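Local coordinates for protein aspartate--tRNA(Asp/Asn) ligase (Sulfolobus tokodaii, PDB 1WYD) that attaches L-aspartate to both tRNA(Asp) and tRNA(Asn) in two steps, first activating it with ATP and then transferring it to the acceptor end of the tRNA, at residues Ser67-Arg72 / Glu90-Leu95; Ala165-Ala170 / Ala326-Thr331; Ala206-Ala211 / Ala221-Met226; Ile245-Val250 / Pro269-Pro274. All blocks are in the same frame, centred on the assembly; numbering follows the deposited sequence.

How the contacts relate
Contact 1 lies in the OB-fold domain, whereas contacts 2, 3 and 4 belong to the class II synthetase catalytic domain, and the centres of contacts 1 and 2 are about 58 Å apart, on opposite sides of the chain's centre. Contacts 2 and 3 meet at the predicted substrate site: their centres are about 17 Å apart, and A170 CB of the one packs 3.7 Å from R210 NH2 of the other. E167 in contact 2 and R210 in contact 3 are both predicted to bind aspartate, their side chains about 5 Å apart. Contact 4, on helix 235-256 after strand 222-231, has its nearest atoms about 5 Å from contact 3. Contacts 1 and 3 both reach the second subunit.

Contact 1 (Ser67-Arg72 / Glu90-Leu95)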
# COMPACT_ATOMS: atom_id res chain seq x y z
N SER B 67 -14.43 -0.88 -28.94
CA SER B 67 -14.22 -2.31 -29.18
C SER B 67 -12.76 -2.69 -29.05
O SER B 67 -11.83 -1.90 -29.35
CB SER B 67 -14.69 -2.70 -30.56
OG SER B 67 -16.03 -2.31 -30.74
N VAL B 68 -12.54 -3.91 -28.61
CA VAL B 68 -11.20 -4.39 -28.39
C VAL B 68 -10.82 -5.27 -29.56
O VAL B 68 -11.53 -6.23 -29.88
CB VAL B 68 -11.12 -5.18 -27.07
CG1 VAL B 68 -9.78 -5.82 -26.90
CG2 VAL B 68 -11.50 -4.28 -25.87
N ILE B 69 -9.71 -4.92 -30.23
CA ILE B 69 -9.29 -5.69 -31.38
C ILE B 69 -7.85 -6.16 -31.32
O ILE B 69 -7.02 -5.62 -30.58
CB ILE B 69 -9.60 -4.95 -32.77
CG1 ILE B 69 -8.69 -3.73 -33.02
CG2 ILE B 69 -11.03 -4.60 -32.91
CD1 ILE B 69 -8.86 -3.14 -34.41
N GLN B 70 -7.59 -7.20 -32.11
CA GLN B 70 -6.26 -7.67 -32.47
C GLN B 70 -6.05 -7.26 -33.91
O GLN B 70 -6.92 -7.47 -34.76
CB GLN B 70 -6.26 -9.19 -32.41
CG GLN B 70 -5.09 -9.81 -31.73
CD GLN B 70 -5.23 -11.33 -31.66
OE1 GLN B 70 -4.23 -12.04 -31.51
NE2 GLN B 70 -6.45 -11.82 -31.76
N VAL B 71 -4.91 -6.65 -34.20
CA VAL B 71 -4.56 -6.36 -35.59
C VAL B 71 -3.14 -6.80 -36.00
O VAL B 71 -2.14 -6.38 -35.43
CB VAL B 71 -4.89 -4.87 -36.00
CG1 VAL B 71 -4.23 -3.86 -35.07
CG2 VAL B 71 -4.51 -4.60 -37.43
N ARG B 72 -3.09 -7.70 -36.98
CA ARG B 72 -1.85 -8.13 -37.61
C ARG B 72 -1.69 -7.40 -38.96
O ARG B 72 -2.58 -7.44 -39.81
CB ARG B 72 -1.91 -9.63 -37.85
CG ARG B 72 -0.75 -10.19 -38.66
CD ARG B 72 -0.65 -11.72 -38.61
NE ARG B 72 -1.70 -12.35 -39.41
CZ ARG B 72 -1.76 -12.31 -40.75
NH1 ARG B 72 -0.83 -11.67 -41.47
NH2 ARG B 72 -2.76 -12.92 -41.38
N GLU B 90 -3.76 -6.47 -42.22
CA GLU B 90 -4.01 -7.65 -43.04
C GLU B 90 -5.11 -8.51 -42.43
O GLU B 90 -5.90 -9.16 -43.14
CB GLU B 90 -2.74 -8.48 -43.23
CG GLU B 90 -1.57 -7.73 -43.87
CD GLU B 90 -1.67 -7.60 -45.40
OE1 GLU B 90 -2.01 -8.59 -46.09
OE2 GLU B 90 -1.39 -6.50 -45.92
N GLU B 91 -5.16 -8.51 -41.10
CA GLU B 91 -6.13 -9.30 -40.35
C GLU B 91 -6.49 -8.59 -39.06
O GLU B 91 -5.59 -8.10 -38.36
CB GLU B 91 -5.59 -10.70 -40.04
CG GLU B 91 -6.67 -11.69 -39.67
CD GLU B 91 -6.12 -13.08 -39.36
OE1 GLU B 91 -6.93 -14.00 -39.13
OE2 GLU B 91 -4.88 -13.25 -39.34
N ILE B 92 -7.79 -8.55 -38.77
CA ILE B 92 -8.32 -7.97 -37.56
C ILE B 92 -9.29 -8.95 -36.89
O ILE B 92 -10.21 -9.49 -37.53
CB ILE B 92 -9.02 -6.59 -37.85
CG1 ILE B 92 -7.98 -5.49 -38.17
CG2 ILE B 92 -9.98 -6.16 -36.69
CD1 ILE B 92 -8.45 -4.45 -39.20
N THR B 93 -9.07 -9.20 -35.61
CA THR B 93 -9.96 -10.03 -34.84
C THR B 93 -10.70 -9.18 -33.80
O THR B 93 -10.11 -8.33 -33.13
CB THR B 93 -9.16 -11.14 -34.16
OG1 THR B 93 -8.27 -11.71 -35.12
CG2 THR B 93 -10.10 -12.29 -33.75
N LEU B 94 -12.01 -9.41 -33.72
CA LEU B 94 -12.87 -8.75 -32.75
C LEU B 94 -12.84 -9.55 -31.45
O LEU B 94 -13.31 -10.69 -31.39
CB LEU B 94 -14.29 -8.71 -33.30
CG LEU B 94 -15.22 -7.50 -33.17
CD1 LEU B 94 -16.65 -8.00 -33.32
CD2 LEU B 94 -15.04 -6.76 -31.86
N LEU B 95 -12.27 -8.96 -30.40
CA LEU B 95 -12.13 -9.68 -29.14
C LEU B 95 -13.36 -9.43 -28.31
O LEU B 95 -13.89 -10.34 -27.67
CB LEU B 95 -10.87 -9.24 -28.40
CG LEU B 95 -9.55 -9.41 -29.16
CD1 LEU B 95 -8.41 -8.98 -28.28
CD2 LEU B 95 -9.34 -10.86 -29.63
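The guanidinium of R72 takes the carboxylate of E91 at its edge, near its own plane, while E90 CB approaches NH1 obliquely. R72 NH2 is 3.0 Å from E91 OE2 in a salt bridge, and a weak bond from NE reaches the same oxygen. The planes are 77° apart, and NH2 meets OE2 from above the carboxylate plane, 39° out of it. The bend at chi3 (74°) swings the guanidinium back across the extended E91 chain. On the same face, Q70 sets NE2 3.7 Å from both T93 CB and L95 CD2. On the other face of the sheet V71 CG2 lies alongside I92 CG1 at 3.7 Å, and I69 CD1 touches I92 CG2.

The backbones pair antiparallel, with Q70 and T93 exchanging two bonds. Near R72 the ladder holds a classic beta bulge: R72 O accepts from E90 N (2.9 Å) and E91 N (3.1 Å) together. This pairing belongs to the OB-fold domain, which in this synthetase family binds the anticodon. Strand 18-31 runs along the other edge of strand 68-77 and supplies E18, a second carboxylate for R72; V71 also packs on L39, L87 and A89, and L95 reaches P393 of the second subunit.

Contact 2 (Ala165-Ala170 / Ala326-Thr331); sequences ATEGGA and ARPFYT
A single hydrogen bond joins the two loops: Y330 OH donates to E167 OE2 at 2.9 Å. The carboxylate oxygen sits at the edge of the tyrosine ring, in its plane, yet the hydroxyl approaches from well above the carboxylate plane, 62° out of it, and the two flat groups are 73° apart. A glutamate chain bent at chi2 (148°) brings the head group there.

The remaining contacts are van der Waals in kind. E167 OE1 rests 3.8 Å from P328 CG, T166 O meets the edge of the F329 ring 3.4 Å from CE2, and T166 CG2 lies 4.1 Å from Y330 CE2. E167 is predicted to bind L-aspartate, and its type II turn, E167 to A170, probably corresponds to the mobile flipping loop that covers the amino acid in aspartyl-tRNA synthetases. An alanine at E167 would remove the carboxylate, and the Y330 hydroxyl would probably be left without this acceptor while P328 CG lost the oxygen packed against it.

Within 326-331 aliphatic carbons lie over the rings: P328 CB sits 3.3 Å above the centre of the Y330 ring, and Y330 CB covers one face of F329. F383 meets the F329 ring edge-to-face, and the Y330 side chain is about 4 Å from that of R359, also predicted to bind aspartate.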
# COMPACT_ATOMS: atom_id res chain seq x y z
N ALA B 165 -11.81 6.35 18.99
CA ALA B 165 -11.05 7.37 18.27
C ALA B 165 -9.83 7.84 19.04
O ALA B 165 -9.82 7.81 20.28
CB ALA B 165 -11.95 8.56 17.99
N THR B 166 -8.82 8.31 18.31
CA THR B 166 -7.60 8.80 18.94
C THR B 166 -7.75 10.27 19.31
O THR B 166 -7.26 10.71 20.34
CB THR B 166 -6.41 8.53 18.02
OG1 THR B 166 -5.99 7.17 18.21
CG2 THR B 166 -5.16 9.37 18.39
N GLU B 167 -8.44 11.02 18.46
CA GLU B 167 -8.79 12.40 18.78
C GLU B 167 -10.31 12.60 18.78
O GLU B 167 -10.93 12.65 17.71
CB GLU B 167 -8.12 13.38 17.81
CG GLU B 167 -6.62 13.14 17.56
CD GLU B 167 -6.21 13.53 16.15
OE1 GLU B 167 -6.58 14.64 15.71
OE2 GLU B 167 -5.52 12.73 15.47
N GLY B 168 -10.90 12.69 19.99
CA GLY B 168 -12.33 12.96 20.18
C GLY B 168 -12.74 14.28 19.54
O GLY B 168 -11.99 15.26 19.63
N GLY B 169 -13.89 14.30 18.87
CA GLY B 169 -14.26 15.42 18.00
C GLY B 169 -14.20 15.05 16.52
O GLY B 169 -14.99 15.54 15.70
N ALA B 170 -13.24 14.18 16.17
CA ALA B 170 -13.21 13.61 14.83
C ALA B 170 -14.40 12.67 14.66
O ALA B 170 -14.76 11.92 15.58
CB ALA B 170 -11.89 12.86 14.59
N ALA B 326 -4.04 24.21 19.33
CA ALA B 326 -4.69 23.83 18.08
C ALA B 326 -4.17 22.50 17.46
O ALA B 326 -4.49 22.17 16.33
CB ALA B 326 -4.57 24.96 17.07
N ARG B 327 -3.36 21.76 18.21
CA ARG B 327 -2.71 20.56 17.70
C ARG B 327 -3.02 19.43 18.68
O ARG B 327 -3.30 19.71 19.82
CB ARG B 327 -1.21 20.79 17.58
CG ARG B 327 -0.85 21.82 16.49
CD ARG B 327 -0.39 21.17 15.23
NE ARG B 327 -0.83 21.85 14.03
CZ ARG B 327 -0.45 21.52 12.80
NH1 ARG B 327 0.34 20.47 12.57
NH2 ARG B 327 -0.89 22.24 11.79
N PRO B 328 -3.00 18.16 18.23
CA PRO B 328 -3.31 17.03 19.11
C PRO B 328 -2.54 16.98 20.43
O PRO B 328 -1.51 17.63 20.58
CB PRO B 328 -2.96 15.83 18.24
CG PRO B 328 -3.32 16.30 16.90
CD PRO B 328 -2.76 17.71 16.85
N PHE B 329 -3.06 16.20 21.37
CA PHE B 329 -2.40 15.96 22.65
C PHE B 329 -1.07 15.22 22.47
O PHE B 329 -0.23 15.21 23.36
CB PHE B 329 -3.31 15.12 23.55
CG PHE B 329 -3.42 13.67 23.13
CD1 PHE B 329 -2.65 12.68 23.75
CD2 PHE B 329 -4.30 13.28 22.12
CE1 PHE B 329 -2.74 11.32 23.36
CE2 PHE B 329 -4.40 11.92 21.72
CZ PHE B 329 -3.62 10.94 22.35
N TYR B 330 -0.92 14.54 21.34
CA TYR B 330 0.26 13.70 21.15
C TYR B 330 1.44 14.50 20.59
O TYR B 330 2.53 13.95 20.43
CB TYR B 330 -0.04 12.42 20.30
CG TYR B 330 -0.76 12.65 18.98
CD1 TYR B 330 -0.09 13.17 17.89
CD2 TYR B 330 -2.11 12.33 18.82
CE1 TYR B 330 -0.72 13.39 16.69
CE2 TYR B 330 -2.77 12.55 17.60
CZ TYR B 330 -2.05 13.09 16.54
OH TYR B 330 -2.67 13.32 15.34
N THR B 331 1.22 15.79 20.34
CA THR B 331 2.24 16.69 19.76
C THR B 331 3.08 17.40 20.85
O THR B 331 2.55 18.02 21.74
CB THR B 331 1.53 17.67 18.76
OG1 THR B 331 1.70 17.17 17.42
CG2 THR B 331 2.18 19.04 18.68

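Contact 3 (Ala206-Ala211 / Ala221-Met226); sequences APAWRA and AEFISM
W209 and E222 form the tight part of this contact, on the face of the sheet they share with P207 and I224. W209 NE1 donates to E222 OE1 over 2.8 Å in a nearly straight bond, with the oxygen in the indole plane; the donor meets OE1 on its anti side, 25° out of the carboxylate plane. In E222 a chi1 of -166° sets CG opposite the backbone N, and the extended chain runs alongside the indole, while P207 CB covers one indole face toward its rim. The same OE1 also accepts from K160 N and I161 N of the second subunit, so three N-H groups converge on one carboxylate oxygen. P207 CA packs 3.8 Å from I224 CD1, and P207 meets P207 of the second subunit.

The two strands and the loop between them form motif 2 of the class II synthetases, an antiparallel pair whose axes here pass within 4.4 Å at 127°. A208 N to F223 O (2.7 Å) is among its rungs.

On the opposite face A206 and A208 are buried, with A208 CB 3.7 Å from F223 CE1; the solvent side begins at F223 and S225, which are partly exposed. A208 O lies 3.8 Å above the centre of the F223 ring. A buffer molecule, EPE, lies about 3 Å from the F223 side chain. In related enzymes the motif 2 phenylalanine stacks on the adenine of ATP, and F223 probably does the same. R210, predicted to bind aspartate and ATP, bonds through NE to Q186 and forms a salt bridge through NH1 with E212.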
# COMPACT_ATOMS: atom_id res chain seq x y z
N ALA B 206 -1.82 3.79 2.70
CA ALA B 206 -3.03 2.97 2.91
C ALA B 206 -4.27 3.83 3.06
O ALA B 206 -4.17 5.02 3.39
CB ALA B 206 -2.87 2.11 4.12
N PRO B 207 -5.46 3.22 2.89
CA PRO B 207 -6.70 3.97 3.04
C PRO B 207 -6.88 4.47 4.47
O PRO B 207 -6.42 3.85 5.43
CB PRO B 207 -7.76 2.95 2.64
CG PRO B 207 -6.93 1.84 1.91
CD PRO B 207 -5.70 1.79 2.62
N ALA B 208 -7.50 5.65 4.59
CA ALA B 208 -8.12 6.13 5.82
C ALA B 208 -9.54 6.78 5.54
O ALA B 208 -10.00 6.93 4.39
CB ALA B 208 -7.22 7.13 6.49
N TRP B 209 -10.23 7.18 6.59
CA TRP B 209 -11.61 7.65 6.38
C TRP B 209 -12.07 8.69 7.38
O TRP B 209 -11.74 8.64 8.56
CB TRP B 209 -12.56 6.47 6.42
CG TRP B 209 -12.30 5.36 5.42
CD1 TRP B 209 -12.85 5.24 4.18
CD2 TRP B 209 -11.58 4.17 5.65
NE1 TRP B 209 -12.49 4.04 3.60
CE2 TRP B 209 -11.70 3.36 4.50
CE3 TRP B 209 -10.83 3.68 6.73
CZ2 TRP B 209 -11.06 2.12 4.37
CZ3 TRP B 209 -10.22 2.43 6.61
CH2 TRP B 209 -10.35 1.66 5.45
N ARG B 210 -12.87 9.63 6.89
CA ARG B 210 -13.43 10.66 7.76
C ARG B 210 -14.89 10.85 7.46
O ARG B 210 -15.29 10.90 6.29
CB ARG B 210 -12.67 11.98 7.60
CG ARG B 210 -11.70 12.20 8.70
CD ARG B 210 -12.31 12.82 9.99
NE ARG B 210 -11.26 13.40 10.82
CZ ARG B 210 -11.24 14.64 11.32
NH1 ARG B 210 -12.24 15.49 11.12
NH2 ARG B 210 -10.19 15.02 12.04
N ALA B 211 -15.70 10.99 8.51
CA ALA B 211 -17.17 11.05 8.29
C ALA B 211 -17.86 12.42 8.25
O ALA B 211 -19.08 12.47 8.38
CB ALA B 211 -17.87 10.14 9.27
N ALA B 221 -14.43 11.25 1.61
CA ALA B 221 -14.62 10.56 2.88
C ALA B 221 -13.65 9.39 3.03
O ALA B 221 -13.26 9.02 4.15
CB ALA B 221 -16.12 10.03 3.00
N GLU B 222 -13.30 8.79 1.89
CA GLU B 222 -12.19 7.84 1.78
C GLU B 222 -10.95 8.45 1.06
O GLU B 222 -11.07 9.10 0.04
CB GLU B 222 -12.64 6.64 1.00
CG GLU B 222 -11.69 5.46 1.12
CD GLU B 222 -12.24 4.28 0.35
OE1 GLU B 222 -13.19 3.63 0.87
OE2 GLU B 222 -11.78 4.08 -0.79
N PHE B 223 -9.77 8.15 1.58
CA PHE B 223 -8.56 8.79 1.07
C PHE B 223 -7.32 7.99 1.44
O PHE B 223 -7.27 7.38 2.50
CB PHE B 223 -8.45 10.24 1.56
CG PHE B 223 -8.62 10.43 3.05
CD1 PHE B 223 -7.51 10.41 3.92
CD2 PHE B 223 -9.89 10.70 3.60
CE1 PHE B 223 -7.67 10.60 5.30
CE2 PHE B 223 -10.06 10.89 5.00
CZ PHE B 223 -8.95 10.84 5.84
N ILE B 224 -6.32 8.02 0.56
CA ILE B 224 -5.04 7.36 0.82
C ILE B 224 -4.07 8.29 1.52
O ILE B 224 -3.83 9.40 1.08
CB ILE B 224 -4.43 6.89 -0.52
CG1 ILE B 224 -5.47 6.03 -1.28
CG2 ILE B 224 -3.09 6.20 -0.31
CD1 ILE B 224 -5.81 4.75 -0.62
N SER B 225 -3.52 7.81 2.62
CA SER B 225 -2.65 8.57 3.47
C SER B 225 -1.25 7.92 3.37
O SER B 225 -1.12 6.69 3.36
CB SER B 225 -3.24 8.56 4.88
OG SER B 225 -2.39 9.10 5.90
N MET B 226 -0.23 8.78 3.27
CA MET B 226 1.17 8.39 3.14
C MET B 226 1.88 8.84 4.41
O MET B 226 2.19 10.04 4.58
CB MET B 226 1.80 9.06 1.91
CG MET B 226 0.95 9.00 0.62
SD MET B 226 1.50 10.08 -0.70
CE MET B 226 2.91 9.19 -1.35

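Contact 4 (Ile245-Val250 / Pro269-Pro274); sequences ILHNIV and PEVKIP
H247 and V271 bring the backbones closest, their CA atoms 5.6 Å apart, where one side of helix 245-250 faces a chain that is extended but forms no regular strand. Farther along the helix the chain lies less near, with V250 CA 7.6 Å from E270 CA. In the extended segment the side chains alternate: V271 and I273 start toward the helix, E270 and K272 away from it. The peptide bond before P274, the last residue of the segment, is cis.

V271 carries most of the packing. V271 CG2 touches V250 CG2 at 3.7 Å. The same V271 CG2 rests 3.9 Å from L246 O, a backbone oxygen, while CG1, anti to the backbone N (chi1 178°), reaches toward H247 CB on the other flank. The valine thus straddles one turn of the helix.

The helix belongs to 235-256, which follows the second motif 2 strand of the class II catalytic domain, and segment 269-274 leads into 276-279, an outermost strand, within this chain, of its mixed eight-stranded sheet. L246 packs on L346 of that sheet and on L404, and V250 and P269 lie on L408 and M407 of helix 401-409.

The imidazole of H247 turns its edge to V271 O, with ND1 3.4 Å away in a weak hydrogen bond at 145°. I273 CD1 comes obliquely to the same ring, 4.1 Å from ND1, its side chain crossing the histidine at about a right angle. A leucine in place of H247 would probably leave V271 O without this weak donor and disturb the seat of I273 CD1.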
# COMPACT_ATOMS: atom_id res chain seq x y z
N ILE B 245 12.23 13.33 -0.00
CA ILE B 245 11.14 12.54 -0.59
C ILE B 245 10.48 13.30 -1.75
O ILE B 245 10.43 12.82 -2.87
CB ILE B 245 10.09 12.21 0.53
CG1 ILE B 245 10.66 11.19 1.54
CG2 ILE B 245 8.74 11.72 -0.08
CD1 ILE B 245 9.66 10.78 2.58
N LEU B 246 10.00 14.51 -1.46
CA LEU B 246 9.28 15.32 -2.44
C LEU B 246 10.14 15.64 -3.63
O LEU B 246 9.67 15.66 -4.76
CB LEU B 246 8.85 16.63 -1.81
CG LEU B 246 7.73 16.64 -0.79
CD1 LEU B 246 7.42 18.08 -0.46
CD2 LEU B 246 6.52 15.98 -1.40
N HIS B 247 11.41 15.87 -3.37
CA HIS B 247 12.38 16.11 -4.40
C HIS B 247 12.52 14.89 -5.29
O HIS B 247 12.56 15.01 -6.53
CB HIS B 247 13.73 16.49 -3.77
CG HIS B 247 14.76 16.89 -4.77
ND1 HIS B 247 14.82 18.15 -5.31
CD2 HIS B 247 15.72 16.17 -5.38
CE1 HIS B 247 15.80 18.21 -6.19
NE2 HIS B 247 16.36 17.02 -6.26
N ASN B 248 12.59 13.71 -4.70
CA ASN B 248 12.74 12.52 -5.55
C ASN B 248 11.46 12.24 -6.35
O ASN B 248 11.51 11.69 -7.48
CB ASN B 248 13.16 11.33 -4.70
CG ASN B 248 13.47 10.11 -5.52
OD1 ASN B 248 14.36 10.14 -6.36
ND2 ASN B 248 12.76 8.99 -5.23
N ILE B 249 10.32 12.63 -5.75
CA ILE B 249 9.02 12.50 -6.37
C ILE B 249 8.96 13.38 -7.62
O ILE B 249 8.80 12.88 -8.71
CB ILE B 249 7.85 12.83 -5.34
CG1 ILE B 249 7.70 11.69 -4.34
CG2 ILE B 249 6.54 12.97 -6.06
CD1 ILE B 249 6.75 11.96 -3.24
N VAL B 250 9.09 14.69 -7.46
CA VAL B 250 9.00 15.57 -8.63
C VAL B 250 10.07 15.23 -9.68
O VAL B 250 9.78 15.23 -10.91
CB VAL B 250 9.04 17.04 -8.24
CG1 VAL B 250 7.91 17.37 -7.23
CG2 VAL B 250 10.36 17.38 -7.62
N PRO B 269 6.22 22.03 -9.49
CA PRO B 269 7.17 23.03 -8.98
C PRO B 269 8.56 22.44 -8.78
O PRO B 269 8.70 21.22 -8.68
CB PRO B 269 6.57 23.42 -7.62
CG PRO B 269 5.69 22.28 -7.30
CD PRO B 269 5.06 21.85 -8.59
N GLU B 270 9.58 23.30 -8.76
CA GLU B 270 10.89 22.94 -8.22
C GLU B 270 10.77 22.81 -6.71
O GLU B 270 10.09 23.62 -6.05
CB GLU B 270 11.95 24.03 -8.55
N VAL B 271 11.42 21.78 -6.20
CA VAL B 271 11.62 21.60 -4.77
C VAL B 271 13.03 22.11 -4.45
O VAL B 271 14.04 21.40 -4.65
CB VAL B 271 11.43 20.11 -4.30
CG1 VAL B 271 11.71 19.98 -2.80
CG2 VAL B 271 10.01 19.59 -4.63
N LYS B 272 13.07 23.36 -3.98
CA LYS B 272 14.30 23.99 -3.53
C LYS B 272 14.51 23.58 -2.07
O LYS B 272 13.54 23.49 -1.30
CB LYS B 272 14.20 25.53 -3.68
N ILE B 273 15.76 23.28 -1.71
CA ILE B 273 16.11 22.79 -0.39
C ILE B 273 17.08 23.79 0.24
O ILE B 273 18.18 24.01 -0.29
CB ILE B 273 16.78 21.37 -0.48
CG1 ILE B 273 15.76 20.32 -1.00
CG2 ILE B 273 17.40 20.95 0.86
CD1 ILE B 273 16.40 19.02 -1.59
N PRO B 274 16.68 24.39 1.36
CA PRO B 274 15.45 24.03 2.06
C PRO B 274 14.21 24.69 1.49
O PRO B 274 14.31 25.72 0.80
CB PRO B 274 15.70 24.53 3.48
CG PRO B 274 16.65 25.70 3.32
CD PRO B 274 17.39 25.52 2.01